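Local coordinates for protein membrane-bound protease PH1510 (Pyrococcus horikoshii, PDB 6M4B) that cleaves proteins near hydrophobic or aromatic residues, including a stomatin homolog, through its N-terminal ClpP-like serine protease domain, here in an inactive form, at residues Ala13-Gln18 and Asp25-Tyr30. The protein carries 1 engineered substitution. Residues are numbered along the deposited sequence; the frame is centred on the assembly and turned at random.
Sequences AQIKGQ and DQFDRY
Gln26 meets the strand through its aliphatic part: CB lies 4.2 Å from Ile15 CD1, a loose contact at a partly exposed position, which suits a long polar side chain. Phe27, buried one residue on, offers a flat ring instead. Its chi1 of -81° puts CG anti to the carbonyl carbon and swings the ring toward the strand, and chi2 near -94° turns one face to Ile15. Ile15 CD1 rests over that face, 3.5 Å from the centroid of the Phe27 ring, offset toward the CD2-CE2 rim. The slim, extended CG1-CD1 arm of isoleucine suits this CH-pi contact, while Ile15 CG2 reaches Phe27 CE2. Strand 9-16 and helix 21-36 begin a beta-alpha-beta unit of the ClpP/crotonase-type fold; strand 41-47 completes it, and the axes of strand 13-16 and helix 25-30 run antiparallel, at 174°. The flat ring of Tyr30 suits the small Ala13 CB, 3.5 Å from its centroid and almost on the ring normal, while Ile15 CG1 comes to the edge at Tyr30 CE2 (4.0 Å). Its hydroxyl suits a bridging water, which hydrogen-bonds Tyr30 OH (2.7 Å) and accepts from Gln14 N (3.2 Å). With a leucine in its place, the water would probably lose its hydroxyl partner and the Ala13 methyl the ring face it packs on.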
# COMPACT_ATOMS: atom_id res chain seq x y z
N ALA A 13 -0.68 22.65 6.74
CA ALA A 13 0.73 22.75 6.42
C ALA A 13 0.91 22.87 4.94
O ALA A 13 -0.01 22.66 4.16
CB ALA A 13 1.47 21.57 6.97
N GLN A 14 2.11 23.23 4.54
CA GLN A 14 2.44 23.46 3.15
C GLN A 14 3.55 22.49 2.81
O GLN A 14 4.50 22.36 3.59
CB GLN A 14 2.95 24.85 2.92
CG GLN A 14 1.98 25.97 3.19
CD GLN A 14 2.47 27.30 2.66
OE1 GLN A 14 2.18 27.67 1.52
NE2 GLN A 14 3.23 28.01 3.47
N ILE A 15 3.41 21.82 1.67
CA ILE A 15 4.48 21.01 1.11
C ILE A 15 4.62 21.36 -0.37
O ILE A 15 3.66 21.27 -1.16
CB ILE A 15 4.27 19.51 1.40
CG1 ILE A 15 4.51 19.26 2.90
CG2 ILE A 15 5.24 18.63 0.60
CD1 ILE A 15 4.06 17.94 3.41
N LYS A 16 5.82 21.86 -0.70
CA LYS A 16 6.17 22.29 -2.04
C LYS A 16 7.44 21.60 -2.55
O LYS A 16 8.30 21.23 -1.76
CB LYS A 16 6.39 23.79 -2.05
CG LYS A 16 5.24 24.59 -1.47
CD LYS A 16 5.28 26.05 -1.93
CE LYS A 16 4.22 26.88 -1.22
NZ LYS A 16 3.81 28.06 -2.05
N GLY A 17 7.57 21.51 -3.87
CA GLY A 17 8.79 20.98 -4.50
C GLY A 17 8.76 19.48 -4.75
O GLY A 17 7.72 18.83 -4.64
N GLN A 18 9.93 18.93 -5.07
CA GLN A 18 10.03 17.53 -5.45
C GLN A 18 9.74 16.64 -4.27
O GLN A 18 10.07 16.96 -3.17
CB GLN A 18 11.41 17.21 -6.03
CG GLN A 18 11.61 17.81 -7.41
CD GLN A 18 12.38 16.89 -8.33
OE1 GLN A 18 13.50 17.20 -8.75
NE2 GLN A 18 11.79 15.73 -8.65
N ASP A 25 9.53 12.81 5.63
CA ASP A 25 9.73 13.28 7.05
C ASP A 25 8.83 14.50 7.37
O ASP A 25 8.29 14.59 8.47
CB ASP A 25 11.18 13.66 7.38
CG ASP A 25 12.14 12.50 7.31
OD1 ASP A 25 11.80 11.36 7.67
OD2 ASP A 25 13.28 12.75 6.90
N GLN A 26 8.66 15.39 6.39
CA GLN A 26 7.74 16.52 6.53
C GLN A 26 6.29 16.06 6.79
O GLN A 26 5.71 16.44 7.80
CB GLN A 26 7.79 17.43 5.33
CG GLN A 26 9.15 18.08 5.08
CD GLN A 26 9.12 18.97 3.85
OE1 GLN A 26 9.57 18.58 2.76
NE2 GLN A 26 8.51 20.14 4.00
N PHE A 27 5.73 15.20 5.92
CA PHE A 27 4.39 14.60 6.14
C PHE A 27 4.35 13.87 7.45
O PHE A 27 3.35 13.96 8.19
CB PHE A 27 3.98 13.60 5.04
CG PHE A 27 3.42 14.22 3.79
CD1 PHE A 27 2.06 14.36 3.62
CD2 PHE A 27 4.24 14.59 2.75
CE1 PHE A 27 1.53 14.87 2.45
CE2 PHE A 27 3.71 15.12 1.57
CZ PHE A 27 2.35 15.24 1.42
N ASP A 28 5.39 13.10 7.75
CA ASP A 28 5.37 12.37 9.04
C ASP A 28 5.26 13.34 10.24
O ASP A 28 4.47 13.10 11.18
CB ASP A 28 6.60 11.48 9.21
CG ASP A 28 6.55 10.61 10.45
OD1 ASP A 28 5.47 10.19 10.90
OD2 ASP A 28 7.64 10.32 11.01
N ARG A 29 6.04 14.41 10.20
CA ARG A 29 6.09 15.35 11.33
C ARG A 29 4.76 16.07 11.47
O ARG A 29 4.16 16.04 12.55
CB ARG A 29 7.26 16.35 11.17
CG ARG A 29 7.44 17.35 12.32
CD ARG A 29 8.69 18.27 12.12
NE ARG A 29 8.51 19.54 12.85
CZ ARG A 29 7.90 20.64 12.39
NH1 ARG A 29 7.82 21.72 13.17
NH2 ARG A 29 7.36 20.68 11.17
N TYR A 30 4.29 16.68 10.37
CA TYR A 30 3.04 17.44 10.37
C TYR A 30 1.83 16.57 10.79
O TYR A 30 0.98 16.98 11.58
CB TYR A 30 2.76 18.02 8.98
CG TYR A 30 3.68 19.13 8.51
CD1 TYR A 30 4.05 20.18 9.36
CD2 TYR A 30 4.14 19.17 7.20
CE1 TYR A 30 4.87 21.21 8.92
CE2 TYR A 30 4.96 20.20 6.74
CZ TYR A 30 5.33 21.22 7.61
OH TYR A 30 6.14 22.26 7.18
O HOH W 1 4.31 24.22 6.58